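Local coordinates for protein nucleoporin NUP170 (Chaetomium thermophilum, PDB 5HAX) that probably serves as a structural scaffold nucleoporin of the nuclear pore complex, joining a seven-bladed beta-propeller to a helical domain, at residues Met280-Thr288 and Gln369-Leu377; Glu303-Asp314 and Ser380-Phe391. All coordinates share one frame; numbering follows the deposited sequence.

Contact 1 (Met280-Thr288 and Gln369-Leu377)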
# COMPACT_ATOMS: atom_id res chain seq x y z
N MET A 280 -30.44 -2.45 -9.14
CA MET A 280 -30.03 -3.12 -7.92
C MET A 280 -31.22 -3.26 -6.98
O MET A 280 -32.23 -2.56 -7.09
CB MET A 280 -28.90 -2.34 -7.24
CG MET A 280 -27.68 -2.13 -8.12
SD MET A 280 -26.39 -1.15 -7.33
CE MET A 280 -25.79 -2.31 -6.11
N ALA A 281 -31.08 -4.19 -6.03
CA ALA A 281 -32.17 -4.45 -5.09
C ALA A 281 -32.44 -3.25 -4.20
O ALA A 281 -33.59 -2.96 -3.87
CB ALA A 281 -31.85 -5.68 -4.25
N ASP A 282 -31.39 -2.53 -3.80
CA ASP A 282 -31.49 -1.43 -2.85
C ASP A 282 -31.17 -0.12 -3.57
O ASP A 282 -30.00 0.16 -3.87
CB ASP A 282 -30.55 -1.65 -1.66
CG ASP A 282 -30.67 -3.04 -1.07
OD1 ASP A 282 -29.82 -3.90 -1.40
OD2 ASP A 282 -31.61 -3.27 -0.29
N SER A 283 -32.20 0.67 -3.84
CA SER A 283 -32.04 2.04 -4.32
C SER A 283 -32.11 3.00 -3.14
O SER A 283 -32.65 2.67 -2.08
CB SER A 283 -33.11 2.38 -5.36
OG SER A 283 -32.92 1.61 -6.54
N SER A 284 -31.56 4.20 -3.33
CA SER A 284 -31.33 5.10 -2.21
C SER A 284 -31.45 6.54 -2.67
O SER A 284 -31.05 6.86 -3.80
CB SER A 284 -29.95 4.86 -1.58
OG SER A 284 -29.62 5.90 -0.67
N PRO A 285 -31.96 7.44 -1.81
CA PRO A 285 -31.95 8.87 -2.14
C PRO A 285 -30.58 9.51 -2.03
O PRO A 285 -30.46 10.71 -2.29
CB PRO A 285 -32.92 9.46 -1.11
CG PRO A 285 -32.80 8.56 0.06
CD PRO A 285 -32.57 7.18 -0.50
N LEU A 286 -29.55 8.76 -1.63
CA LEU A 286 -28.19 9.28 -1.59
C LEU A 286 -27.54 9.32 -2.97
O LEU A 286 -26.46 9.90 -3.10
CB LEU A 286 -27.33 8.44 -0.65
CG LEU A 286 -27.73 8.42 0.83
CD1 LEU A 286 -26.82 7.49 1.62
CD2 LEU A 286 -27.72 9.81 1.43
N PHE A 287 -28.17 8.74 -3.99
CA PHE A 287 -27.62 8.73 -5.34
C PHE A 287 -28.76 8.99 -6.33
O PHE A 287 -29.57 8.10 -6.59
CB PHE A 287 -26.94 7.40 -5.65
CG PHE A 287 -26.19 7.38 -6.96
CD1 PHE A 287 -25.61 8.53 -7.46
CD2 PHE A 287 -26.08 6.20 -7.68
CE1 PHE A 287 -24.93 8.51 -8.66
CE2 PHE A 287 -25.41 6.18 -8.89
CZ PHE A 287 -24.83 7.33 -9.38
N THR A 288 -28.80 10.21 -6.88
CA THR A 288 -29.82 10.64 -7.82
C THR A 288 -29.16 11.41 -8.95
O THR A 288 -27.94 11.55 -9.00
CB THR A 288 -30.87 11.52 -7.14
OG1 THR A 288 -30.28 12.77 -6.79
CG2 THR A 288 -31.44 10.85 -5.90
N GLN A 369 -30.19 -4.18 9.32
CA GLN A 369 -30.64 -3.88 7.96
C GLN A 369 -29.59 -3.05 7.23
O GLN A 369 -28.71 -2.43 7.83
CB GLN A 369 -31.97 -3.13 7.99
CG GLN A 369 -33.13 -3.92 8.57
CD GLN A 369 -33.46 -5.15 7.74
OE1 GLN A 369 -33.31 -5.15 6.52
NE2 GLN A 369 -33.89 -6.22 8.41
N LEU A 370 -29.68 -3.06 5.90
CA LEU A 370 -28.84 -2.20 5.09
C LEU A 370 -29.17 -0.74 5.37
O LEU A 370 -30.31 -0.31 5.19
CB LEU A 370 -29.03 -2.51 3.61
CG LEU A 370 -28.19 -1.67 2.64
CD1 LEU A 370 -26.70 -1.96 2.82
CD2 LEU A 370 -28.62 -1.90 1.20
N ASP A 371 -28.17 0.02 5.82
CA ASP A 371 -28.32 1.46 6.05
C ASP A 371 -27.93 2.18 4.77
O ASP A 371 -26.75 2.30 4.45
CB ASP A 371 -27.47 1.91 7.23
CG ASP A 371 -27.77 3.34 7.65
OD1 ASP A 371 -28.50 4.05 6.91
OD2 ASP A 371 -27.27 3.76 8.70
N LYS A 372 -28.94 2.68 4.05
CA LYS A 372 -28.74 3.34 2.76
C LYS A 372 -29.17 4.80 2.78
O LYS A 372 -29.43 5.38 1.72
CB LYS A 372 -29.51 2.58 1.68
CG LYS A 372 -31.02 2.54 1.92
CD LYS A 372 -31.74 1.66 0.91
CE LYS A 372 -33.25 1.75 1.08
NZ LYS A 372 -33.98 0.99 0.03
N THR A 373 -29.26 5.42 3.97
CA THR A 373 -29.78 6.78 4.10
C THR A 373 -28.91 7.68 4.97
O THR A 373 -29.32 8.81 5.26
CB THR A 373 -31.20 6.75 4.67
OG1 THR A 373 -31.22 6.01 5.90
CG2 THR A 373 -32.17 6.11 3.67
N SER A 374 -27.73 7.23 5.39
CA SER A 374 -26.93 8.04 6.30
C SER A 374 -26.37 9.27 5.60
O SER A 374 -25.93 9.21 4.44
CB SER A 374 -25.77 7.23 6.88
OG SER A 374 -24.97 8.07 7.69
N ARG A 375 -26.37 10.40 6.31
CA ARG A 375 -25.83 11.66 5.83
C ARG A 375 -24.49 12.00 6.47
O ARG A 375 -24.04 13.15 6.36
CB ARG A 375 -26.83 12.79 6.09
CG ARG A 375 -28.24 12.54 5.55
CD ARG A 375 -28.35 12.89 4.07
NE ARG A 375 -28.01 14.29 3.82
CZ ARG A 375 -28.77 15.32 4.17
NH1 ARG A 375 -29.92 15.13 4.81
NH2 ARG A 375 -28.37 16.56 3.90
N ALA A 376 -23.85 11.04 7.13
CA ALA A 376 -22.66 11.34 7.93
C ALA A 376 -21.49 11.79 7.07
O ALA A 376 -20.63 12.54 7.55
CB ALA A 376 -22.27 10.11 8.75
N LEU A 377 -21.43 11.36 5.81
CA LEU A 377 -20.38 11.76 4.88
C LEU A 377 -20.86 12.79 3.87
O LEU A 377 -20.23 12.97 2.83
CB LEU A 377 -19.82 10.53 4.16
CG LEU A 377 -19.22 9.42 5.03
CD1 LEU A 377 -18.61 8.34 4.16
CD2 LEU A 377 -18.19 9.97 6.01
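With K372 CG lodged between its own backbone N and carbonyl carbon (chi1 61°), the extended chain runs past D282 to bring NZ to S283 O; S284 OG, swung away from its backbone N (chi1 168°), turns to the K372 backbone. The lysine is long enough for NZ to give a hydrogen bond to S283 O, 3.0 Å away and nearly in line with that C=O, while CD and CE lie against the same oxygen. S284 OG donates to K372 O; the measured 2.5 Å is very short and its exact value doubtful. The same hydroxyl accepts from L286 N (3.0 Å) in an ST turn, a double role that suits serine.

L286 lays its methyls against the backbone oxygens of K372 and S374, CD1 being 3.4 Å from S374 O, and CD2 also meets CD of R375, whose charged end is paired with D378. At the other end, the L370 methyl CD2 sits over one face of the D282 carboxylate, 3.3 Å from CG and almost equally far from both oxygens.

These loops precede strands 293-298 and 380-386, the first strands of two successive propeller blades. S284 packs on F277 of helix 270-279, and L286 on C317, just before strand 318-324.

Contact 2 (Glu303-Asp314 and Ser380-Phe391)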
# COMPACT_ATOMS: atom_id res chain seq x y z
N GLU A 303 -5.21 -6.69 -7.33
CA GLU A 303 -6.13 -6.67 -6.20
C GLU A 303 -7.46 -7.34 -6.53
O GLU A 303 -8.03 -8.03 -5.68
CB GLU A 303 -6.36 -5.23 -5.73
CG GLU A 303 -7.22 -5.12 -4.48
CD GLU A 303 -7.19 -3.72 -3.88
OE1 GLU A 303 -6.72 -2.79 -4.56
OE2 GLU A 303 -7.64 -3.56 -2.73
N ALA A 304 -7.97 -7.14 -7.75
CA ALA A 304 -9.26 -7.68 -8.13
C ALA A 304 -9.32 -7.82 -9.64
O ALA A 304 -8.80 -6.98 -10.37
CB ALA A 304 -10.40 -6.78 -7.64
N SER A 305 -9.97 -8.89 -10.10
CA SER A 305 -10.10 -9.14 -11.53
C SER A 305 -11.22 -8.31 -12.15
O SER A 305 -11.01 -7.64 -13.17
CB SER A 305 -10.35 -10.63 -11.78
OG SER A 305 -10.66 -10.87 -13.14
N LYS A 306 -12.41 -8.35 -11.55
CA LYS A 306 -13.59 -7.71 -12.13
C LYS A 306 -13.70 -6.23 -11.76
O LYS A 306 -13.81 -5.38 -12.64
CB LYS A 306 -14.84 -8.47 -11.69
CG LYS A 306 -14.92 -9.89 -12.23
CD LYS A 306 -16.01 -10.69 -11.54
CE LYS A 306 -16.01 -12.14 -12.01
NZ LYS A 306 -16.92 -12.99 -11.20
N LEU A 307 -13.66 -5.91 -10.47
CA LEU A 307 -13.83 -4.53 -10.02
C LEU A 307 -12.61 -3.71 -10.44
O LEU A 307 -11.50 -3.92 -9.93
CB LEU A 307 -14.04 -4.48 -8.52
CG LEU A 307 -15.35 -5.09 -8.02
CD1 LEU A 307 -15.40 -5.09 -6.50
CD2 LEU A 307 -16.56 -4.34 -8.59
N HIS A 308 -12.83 -2.76 -11.35
CA HIS A 308 -11.77 -1.93 -11.90
C HIS A 308 -11.62 -0.58 -11.21
O HIS A 308 -10.53 0.00 -11.24
CB HIS A 308 -12.03 -1.66 -13.39
CG HIS A 308 -11.62 -2.78 -14.29
ND1 HIS A 308 -12.06 -4.07 -14.13
CD2 HIS A 308 -10.83 -2.79 -15.39
CE1 HIS A 308 -11.55 -4.83 -15.08
NE2 HIS A 308 -10.80 -4.08 -15.86
N LEU A 309 -12.68 -0.06 -10.59
CA LEU A 309 -12.73 1.36 -10.28
C LEU A 309 -13.67 1.62 -9.12
O LEU A 309 -14.74 1.02 -9.04
CB LEU A 309 -13.18 2.15 -11.52
CG LEU A 309 -13.02 3.66 -11.51
CD1 LEU A 309 -11.55 4.04 -11.53
CD2 LEU A 309 -13.76 4.26 -12.70
N MET A 310 -13.27 2.53 -8.23
CA MET A 310 -14.14 3.08 -7.21
C MET A 310 -14.48 4.52 -7.56
O MET A 310 -13.60 5.28 -7.99
CB MET A 310 -13.49 3.03 -5.82
CG MET A 310 -14.47 3.33 -4.69
SD MET A 310 -13.68 3.72 -3.11
CE MET A 310 -13.08 5.37 -3.44
N ALA A 311 -15.74 4.89 -7.38
CA ALA A 311 -16.21 6.25 -7.61
C ALA A 311 -16.91 6.73 -6.35
O ALA A 311 -17.74 6.02 -5.78
CB ALA A 311 -17.16 6.31 -8.81
N LEU A 312 -16.55 7.94 -5.91
CA LEU A 312 -17.09 8.52 -4.68
C LEU A 312 -18.07 9.63 -5.04
O LEU A 312 -17.74 10.54 -5.81
CB LEU A 312 -15.96 9.08 -3.81
CG LEU A 312 -16.42 9.70 -2.48
CD1 LEU A 312 -16.99 8.64 -1.56
CD2 LEU A 312 -15.27 10.43 -1.82
N THR A 313 -19.28 9.55 -4.48
CA THR A 313 -20.28 10.58 -4.65
C THR A 313 -20.12 11.66 -3.58
O THR A 313 -19.47 11.45 -2.56
CB THR A 313 -21.69 10.00 -4.56
OG1 THR A 313 -21.95 9.56 -3.22
CG2 THR A 313 -21.88 8.84 -5.52
N ASP A 314 -20.72 12.82 -3.83
CA ASP A 314 -20.68 13.88 -2.84
C ASP A 314 -21.54 13.57 -1.62
O ASP A 314 -21.43 14.28 -0.61
CB ASP A 314 -21.12 15.22 -3.45
CG ASP A 314 -22.49 15.16 -4.11
OD1 ASP A 314 -22.76 16.02 -4.97
OD2 ASP A 314 -23.29 14.27 -3.77
N SER A 380 -19.20 15.09 0.79
CA SER A 380 -17.84 14.61 0.58
C SER A 380 -17.18 15.44 -0.51
O SER A 380 -17.64 15.44 -1.66
CB SER A 380 -17.83 13.13 0.21
OG SER A 380 -18.31 12.34 1.28
N ALA A 381 -16.11 16.16 -0.16
CA ALA A 381 -15.44 17.06 -1.08
C ALA A 381 -14.26 16.39 -1.79
O ALA A 381 -14.05 16.63 -2.99
CB ALA A 381 -14.94 18.31 -0.34
N LEU A 382 -13.50 15.57 -1.07
CA LEU A 382 -12.35 14.87 -1.62
C LEU A 382 -12.35 13.44 -1.09
O LEU A 382 -12.80 13.19 0.03
CB LEU A 382 -11.03 15.56 -1.23
CG LEU A 382 -10.83 16.99 -1.71
CD1 LEU A 382 -9.65 17.62 -0.98
CD2 LEU A 382 -10.61 17.02 -3.21
N GLY A 383 -11.84 12.52 -1.90
CA GLY A 383 -11.80 11.12 -1.51
C GLY A 383 -10.63 10.40 -2.14
O GLY A 383 -10.24 10.69 -3.27
N PHE A 384 -10.09 9.42 -1.40
CA PHE A 384 -8.94 8.65 -1.83
C PHE A 384 -9.08 7.21 -1.37
O PHE A 384 -9.57 6.95 -0.27
CB PHE A 384 -7.63 9.24 -1.27
CG PHE A 384 -7.47 10.71 -1.53
CD1 PHE A 384 -6.76 11.16 -2.63
CD2 PHE A 384 -8.02 11.65 -0.67
CE1 PHE A 384 -6.60 12.51 -2.87
CE2 PHE A 384 -7.87 13.00 -0.90
CZ PHE A 384 -7.16 13.43 -2.00
N ARG A 385 -8.63 6.27 -2.21
CA ARG A 385 -8.57 4.86 -1.86
C ARG A 385 -7.18 4.33 -2.17
O ARG A 385 -6.64 4.58 -3.25
CB ARG A 385 -9.62 4.03 -2.60
CG ARG A 385 -9.65 2.56 -2.18
CD ARG A 385 -10.48 1.71 -3.14
NE ARG A 385 -10.58 0.32 -2.69
CZ ARG A 385 -9.66 -0.62 -2.94
NH1 ARG A 385 -8.57 -0.33 -3.63
NH2 ARG A 385 -9.85 -1.86 -2.49
N PHE A 386 -6.61 3.59 -1.22
CA PHE A 386 -5.33 2.92 -1.39
C PHE A 386 -5.50 1.44 -1.08
O PHE A 386 -6.19 1.08 -0.12
CB PHE A 386 -4.25 3.52 -0.48
CG PHE A 386 -4.09 5.01 -0.63
CD1 PHE A 386 -3.33 5.54 -1.65
CD2 PHE A 386 -4.71 5.87 0.25
CE1 PHE A 386 -3.18 6.90 -1.79
CE2 PHE A 386 -4.57 7.24 0.12
CZ PHE A 386 -3.80 7.75 -0.90
N SER A 387 -4.89 0.59 -1.90
CA SER A 387 -4.88 -0.84 -1.64
C SER A 387 -4.35 -1.10 -0.23
O SER A 387 -3.40 -0.43 0.19
CB SER A 387 -4.03 -1.59 -2.67
OG SER A 387 -4.53 -1.41 -3.99
N PRO A 388 -4.95 -2.06 0.50
CA PRO A 388 -6.02 -2.98 0.10
C PRO A 388 -7.43 -2.44 0.36
O PRO A 388 -8.36 -3.23 0.47
CB PRO A 388 -5.74 -4.20 0.98
CG PRO A 388 -5.23 -3.60 2.25
CD PRO A 388 -4.50 -2.32 1.87
N GLY A 389 -7.58 -1.12 0.46
CA GLY A 389 -8.89 -0.53 0.64
C GLY A 389 -8.95 0.61 1.64
O GLY A 389 -10.04 1.04 2.03
N TYR A 390 -7.79 1.11 2.07
CA TYR A 390 -7.75 2.26 2.97
C TYR A 390 -8.46 3.45 2.32
O TYR A 390 -8.09 3.87 1.22
CB TYR A 390 -6.30 2.62 3.29
CG TYR A 390 -5.45 1.49 3.81
CD1 TYR A 390 -5.98 0.50 4.64
CD2 TYR A 390 -4.10 1.40 3.47
CE1 TYR A 390 -5.18 -0.53 5.11
CE2 TYR A 390 -3.30 0.38 3.94
CZ TYR A 390 -3.85 -0.59 4.76
OH TYR A 390 -3.04 -1.61 5.22
N PHE A 391 -9.46 3.99 3.00
CA PHE A 391 -10.35 5.01 2.44
C PHE A 391 -10.27 6.28 3.28
O PHE A 391 -10.48 6.24 4.49
CB PHE A 391 -11.79 4.48 2.39
CG PHE A 391 -12.81 5.51 1.97
CD1 PHE A 391 -12.65 6.22 0.79
CD2 PHE A 391 -13.94 5.73 2.73
CE1 PHE A 391 -13.59 7.15 0.40
CE2 PHE A 391 -14.89 6.66 2.34
CZ PHE A 391 -14.71 7.37 1.17
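Two neighbouring blades of the beta-propeller meet here: strand 307-313, the second of its blade, lies face to face with strand 380-386, the first of the next. Their short axes approach to 8.0 Å at 157°, so they run roughly antiparallel, and over most of their length they meet through side chains.

At one end E303 and R385 form a buried salt bridge. The arginine is extended from CG to NE, with CG anti to the backbone N, and its guanidinium meets the carboxylate end-on: NH2 binds E303 OE2 at 2.8 Å and NH1 binds OE1 at 3.2 Å. Both oxygens lie close to the guanidinium plane, yet the two flat groups are turned 45° apart, so NH2 reaches OE2 from above the carboxylate plane while NH1 comes to the syn side of OE1. S387 OG donates to OE1 from the opposite carboxylate face to NH1, giving that oxygen two donors. G389, in a classic beta bulge opposite F386, takes a positive phi that would press a CB against the P388 carbonyl; its CA lies over one guanidinium face.

Farther along, M310 SD lies 3.8 Å from R385 CD, using the arginine's aliphatic part, and makes an oblique Met-aromatic contact with the F391 ring. Nearer the S380 end, L312 uses both branches. Its CD1 reaches F391 CZ at 3.8 Å, the two side chains crossing at about a right angle, and its CD2 settles 3.6 Å from G383 CA, where glycine leaves room for a bulky leucine.

The strands converge at the far end, where S380 CB sits beside T313 O while its hydroxyl is bonded to L377 O and D393 OD2. There the S380 backbone N donates a nearly straight 2.8 Å hydrogen bond to D314 O.

Overall arrangement
Contact 2 joins two consecutive blades; contact 1 joins the loops that lead into them. Contact 2 lies in the protein core, about 13 Å between its centre and that of the chain, and pairs strand with strand; contact 1, about 29 Å out, pairs loops at a partly exposed margin. Their chemistry follows: 280-288 and 369-377 depend largely on carbonyl oxygens gripped by a lysine and a serine, whereas 303-314 and 380-391 bury apolar side chains and enclose a salt-bridged pair whose opposite charges probably offset each other. The centres are about 18 Å apart, and F287 of contact 1 packs on T313 of contact 2, CD1 to CG2 at 4.2 Å, making the two neighbours along one interblade seam.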